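Local coordinates for protein ricin B-like lectin (Macrolepiota procera, PDB 4IYB) that binds beta-D-galactose and probably serves as a carbohydrate-binding lectin of the ricin B-like beta-trefoil family, at residues 85-90 with 97-102. Sequence-based numbering, arbitrary orientation.
Sequences WHIWRD and FRIFVP
Trp88 and Phe100 meet at nearly a right angle, their ring planes 88° apart, with Trp88 CD1 3.7 Å from Phe100 CD1. On the face of the sheet that carries both, the imidazole of His86 is met by Pro102, just beyond strand 97-100: the proline ring is tilted, its CG 3.8 Å from the imidazole centroid, almost on the ring normal, in a CH-pi contact, while CB approaches CE1. The other face carries Ile87 and Ile99, which run next to each other in a common direction, Ile87 CG2 touching Ile99 CG1 at 4.0 Å. CG1 of Ile87 is wedged between its backbone N and carbonyl carbon (chi1 74°), which sends CD1 over one face of the Phe97 ring, offset toward its rim. Strands 86-89 and 97-100 form an antiparallel beta hairpin of the beta-trefoil, in which His86-Phe100 and Trp88-Arg98 are hydrogen-bonded pairs and Ile87-Ile99 is a non-hydrogen-bonded one. At the base of the hairpin the buried Trp85 brings CE3 to 3.4 Å from Phe100 O, which lies at the indole edge, and leans on Ile99 CG2 and Val101 CG2; its NE1 is bonded to Leu64 O. Toward the turn, Arg98 stretches out from CG to NE and donates NE to Asp90 OD1 in a salt bridge of 2.8 Å, nearly in the guanidinium plane, with the carboxylate plane turned 39° from it. A water donates to OD1 and accepts from Arg98 NH2, bridging the pair a second time, while Asn93 N bonds to Asp90 OD2, and Gln133 OE1 and Trp128 O take NH1 and NH2 of Arg98.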
ATOM      1  N   TRP A  85      -3.108   8.518  -4.821  1.00 14.31           N
ATOM      2  CA  TRP A  85      -2.785   8.419  -3.396  1.00 13.75           C
ATOM      3  C   TRP A  85      -1.893   9.585  -3.022  1.00 14.47           C
ATOM      4  O   TRP A  85      -1.106  10.090  -3.846  1.00 14.97           O
ATOM      5  CB  TRP A  85      -1.997   7.140  -3.115  1.00 14.14           C
ATOM      6  CG  TRP A  85      -2.739   5.889  -3.388  1.00 12.56           C
ATOM      7  CD1 TRP A  85      -2.610   5.054  -4.486  1.00 13.07           C
ATOM      8  CD2 TRP A  85      -3.714   5.270  -2.536  1.00 12.75           C
ATOM      9  NE1 TRP A  85      -3.439   3.959  -4.345  1.00 13.14           N
ATOM     10  CE2 TRP A  85      -4.144   4.080  -3.178  1.00 13.36           C
ATOM     11  CE3 TRP A  85      -4.288   5.619  -1.306  1.00 14.66           C
ATOM     12  CZ2 TRP A  85      -5.110   3.244  -2.617  1.00 12.60           C
ATOM     13  CZ3 TRP A  85      -5.245   4.789  -0.755  1.00 13.07           C
ATOM     14  CH2 TRP A  85      -5.649   3.615  -1.412  1.00 14.33           C
ATOM     15  N   HIS A  86      -1.940  10.002  -1.754  1.00 13.58           N
ATOM     16  CA  HIS A  86      -0.952  10.926  -1.203  1.00 13.78           C
ATOM     17  C   HIS A  86      -0.159  10.236  -0.096  1.00 16.35           C
ATOM     18  O   HIS A  86      -0.707   9.411   0.638  1.00 15.90           O
ATOM     19  CB  HIS A  86      -1.632  12.162  -0.597  1.00 15.59           C
ATOM     20  CG  HIS A  86      -2.226  13.079  -1.603  1.00 17.41           C
ATOM     21  ND1 HIS A  86      -3.166  14.042  -1.276  1.00 18.82           N
ATOM     22  CD2 HIS A  86      -2.007  13.204  -2.933  1.00 17.14           C
ATOM     23  CE1 HIS A  86      -3.540  14.672  -2.375  1.00 19.37           C
ATOM     24  NE2 HIS A  86      -2.815  14.223  -3.380  1.00 18.01           N
ATOM     25  N   ILE A  87       1.123  10.554  -0.003  1.00 16.10           N
ATOM     26  CA  ILE A  87       1.985   9.962   1.011  1.00 14.41           C
ATOM     27  C   ILE A  87       2.577  11.038   1.881  1.00 14.76           C
ATOM     28  O   ILE A  87       2.954  12.103   1.391  1.00 17.23           O
ATOM     29  CB  ILE A  87       3.077   9.035   0.421  1.00 17.51           C
ATOM     30  CG1 ILE A  87       4.187   9.824  -0.256  1.00 24.76           C
ATOM     31  CG2 ILE A  87       2.436   8.061  -0.566  1.00 20.57           C
ATOM     32  CD1 ILE A  87       5.358   8.957  -0.715  1.00 24.90           C
ATOM     33  N   TRP A  88       2.562  10.779   3.174  1.00 12.80           N
ATOM     34  CA  TRP A  88       3.077  11.671   4.204  1.00 13.07           C
ATOM     35  C   TRP A  88       4.055  10.938   5.105  1.00 12.01           C
ATOM     36  O   TRP A  88       3.764   9.831   5.577  1.00 13.01           O
ATOM     37  CB  TRP A  88       1.930  12.193   5.074  1.00 13.59           C
ATOM     38  CG  TRP A  88       0.953  13.060   4.310  1.00 12.76           C
ATOM     39  CD1 TRP A  88      -0.132  12.645   3.599  1.00 15.63           C
ATOM     40  CD2 TRP A  88       1.005  14.482   4.185  1.00 12.98           C
ATOM     41  NE1 TRP A  88      -0.781  13.739   3.042  1.00 15.02           N
ATOM     42  CE2 TRP A  88      -0.096  14.874   3.396  1.00 14.42           C
ATOM     43  CE3 TRP A  88       1.854  15.462   4.706  1.00 13.66           C
ATOM     44  CZ2 TRP A  88      -0.364  16.226   3.094  1.00 13.58           C
ATOM     45  CZ3 TRP A  88       1.613  16.793   4.372  1.00 16.33           C
ATOM     46  CH2 TRP A  88       0.534  17.145   3.532  1.00 14.66           C
ATOM     47  N   ARG A  89       5.192  11.549   5.416  1.00 11.75           N
ATOM     48  CA  ARG A  89       6.049  10.891   6.349  1.00 13.70           C
ATOM     49  C   ARG A  89       5.497  10.759   7.753  1.00 12.56           C
ATOM     50  O   ARG A  89       4.789  11.638   8.281  1.00 13.44           O
ATOM     51  CB  ARG A  89       7.438  11.488   6.296  1.00 17.94           C
ATOM     52  CG  ARG A  89       7.755  12.543   7.302  1.00 18.55           C
ATOM     53  CD  ARG A  89       9.218  12.934   7.151  1.00 18.97           C
ATOM     54  NE  ARG A  89       9.609  13.929   8.121  1.00 17.68           N
ATOM     55  CZ  ARG A  89       9.510  15.233   7.915  1.00 15.60           C
ATOM     56  NH1 ARG A  89       9.046  15.694   6.765  1.00 21.08           N
ATOM     57  NH2 ARG A  89       9.915  16.047   8.866  1.00 15.81           N
ATOM     58  N   ASP A  90       5.766   9.618   8.358  1.00 11.66           N
ATOM     59  CA  ASP A  90       5.261   9.283   9.658  1.00 12.36           C
ATOM     60  C   ASP A  90       6.018   9.985  10.772  1.00 13.84           C
ATOM     61  O   ASP A  90       7.191  10.272  10.614  1.00 14.66           O
ATOM     62  CB  ASP A  90       5.334   7.771   9.875  1.00 13.63           C
ATOM     63  CG  ASP A  90       4.674   7.345  11.161  1.00 13.14           C
ATOM     64  OD1 ASP A  90       3.460   7.667  11.316  1.00 15.85           O
ATOM     65  OD2 ASP A  90       5.338   6.743  12.022  1.00 15.32           O
ATOM     66  N   PHE A  97       6.059   5.927   5.963  1.00 12.14           N
ATOM     67  CA  PHE A  97       5.022   6.744   5.332  1.00 11.86           C
ATOM     68  C   PHE A  97       3.642   6.239   5.733  1.00 14.48           C
ATOM     69  O   PHE A  97       3.441   5.038   6.010  1.00 13.96           O
ATOM     70  CB  PHE A  97       5.091   6.674   3.801  1.00 12.53           C
ATOM     71  CG  PHE A  97       6.298   7.329   3.193  1.00 15.45           C
ATOM     72  CD1 PHE A  97       6.345   8.703   3.059  1.00 16.79           C
ATOM     73  CD2 PHE A  97       7.396   6.571   2.797  1.00 18.56           C
ATOM     74  CE1 PHE A  97       7.442   9.310   2.494  1.00 20.79           C
ATOM     75  CE2 PHE A  97       8.521   7.190   2.247  1.00 20.52           C
ATOM     76  CZ  PHE A  97       8.535   8.557   2.110  1.00 22.65           C
ATOM     77  N   ARG A  98       2.694   7.178   5.734  1.00 12.29           N
ATOM     78  CA  ARG A  98       1.275   6.875   5.684  1.00 12.65           C
ATOM     79  C   ARG A  98       0.713   7.231   4.338  1.00 14.26           C
ATOM     80  O   ARG A  98       1.093   8.241   3.739  1.00 13.53           O
ATOM     81  CB  ARG A  98       0.571   7.638   6.803  1.00 12.56           C
ATOM     82  CG  ARG A  98       0.979   7.154   8.179  1.00 13.45           C
ATOM     83  CD  ARG A  98       0.429   8.042   9.285  1.00 15.10           C
ATOM     84  NE  ARG A  98       0.737   7.473  10.592  1.00 15.05           N
ATOM     85  CZ  ARG A  98      -0.058   6.673  11.285  1.00 17.39           C
ATOM     86  NH1 ARG A  98      -1.253   6.350  10.795  1.00 15.14           N
ATOM     87  NH2 ARG A  98       0.346   6.174  12.459  1.00 18.55           N
ATOM     88  N   ILE A  99      -0.139   6.354   3.810  1.00 12.59           N
ATOM     89  CA  ILE A  99      -0.616   6.445   2.442  1.00 13.13           C
ATOM     90  C   ILE A  99      -2.133   6.669   2.481  1.00 12.03           C
ATOM     91  O   ILE A  99      -2.890   5.839   3.012  1.00 12.20           O
ATOM     92  CB  ILE A  99      -0.270   5.156   1.667  1.00 12.22           C
ATOM     93  CG1 ILE A  99       1.244   4.938   1.690  1.00 14.85           C
ATOM     94  CG2 ILE A  99      -0.787   5.245   0.251  1.00 13.04           C
ATOM     95  CD1 ILE A  99       1.677   3.581   1.162  1.00 16.63           C
ATOM     96  N   PHE A 100      -2.550   7.845   2.013  1.00 12.54           N
ATOM     97  CA  PHE A 100      -3.943   8.336   2.209  1.00 12.73           C
ATOM     98  C   PHE A 100      -4.714   8.432   0.908  1.00 12.83           C
ATOM     99  O   PHE A 100      -4.170   8.823  -0.135  1.00 13.53           O
ATOM    100  CB  PHE A 100      -3.935   9.763   2.782  1.00 13.12           C
ATOM    101  CG  PHE A 100      -3.633   9.856   4.246  1.00 12.62           C
ATOM    102  CD1 PHE A 100      -2.334   9.909   4.720  1.00 12.44           C
ATOM    103  CD2 PHE A 100      -4.664   9.921   5.167  1.00 13.92           C
ATOM    104  CE1 PHE A 100      -2.080  10.042   6.092  1.00 14.24           C
ATOM    105  CE2 PHE A 100      -4.427  10.009   6.516  1.00 14.81           C
ATOM    106  CZ  PHE A 100      -3.128  10.111   6.991  1.00 14.40           C
ATOM    107  N   VAL A 101      -6.022   8.189   0.994  1.00 12.82           N
ATOM    108  CA  VAL A 101      -6.944   8.656  -0.032  1.00 13.08           C
ATOM    109  C   VAL A 101      -6.973  10.173   0.026  1.00 13.66           C
ATOM    110  O   VAL A 101      -7.197  10.732   1.113  1.00 14.52           O
ATOM    111  CB  VAL A 101      -8.368   8.092   0.163  1.00 15.01           C
ATOM    112  CG1 VAL A 101      -9.280   8.630  -0.917  1.00 16.59           C
ATOM    113  CG2 VAL A 101      -8.332   6.553   0.130  1.00 16.77           C
ATOM    114  N   PRO A 102      -6.691  10.852  -1.098  1.00 12.84           N
ATOM    115  CA  PRO A 102      -6.639  12.329  -1.094  1.00 14.03           C
ATOM    116  C   PRO A 102      -7.907  12.952  -0.482  1.00 14.98           C
ATOM    117  O   PRO A 102      -9.044  12.524  -0.753  1.00 14.12           O
ATOM    118  CB  PRO A 102      -6.460  12.679  -2.568  1.00 16.00           C
ATOM    119  CG  PRO A 102      -5.674  11.509  -3.099  1.00 15.43           C
ATOM    120  CD  PRO A 102      -6.315  10.326  -2.419  1.00 15.13           C
TER
HETATM  121  O   HOH W   1       2.804   6.791  13.866  1.00 22.33           O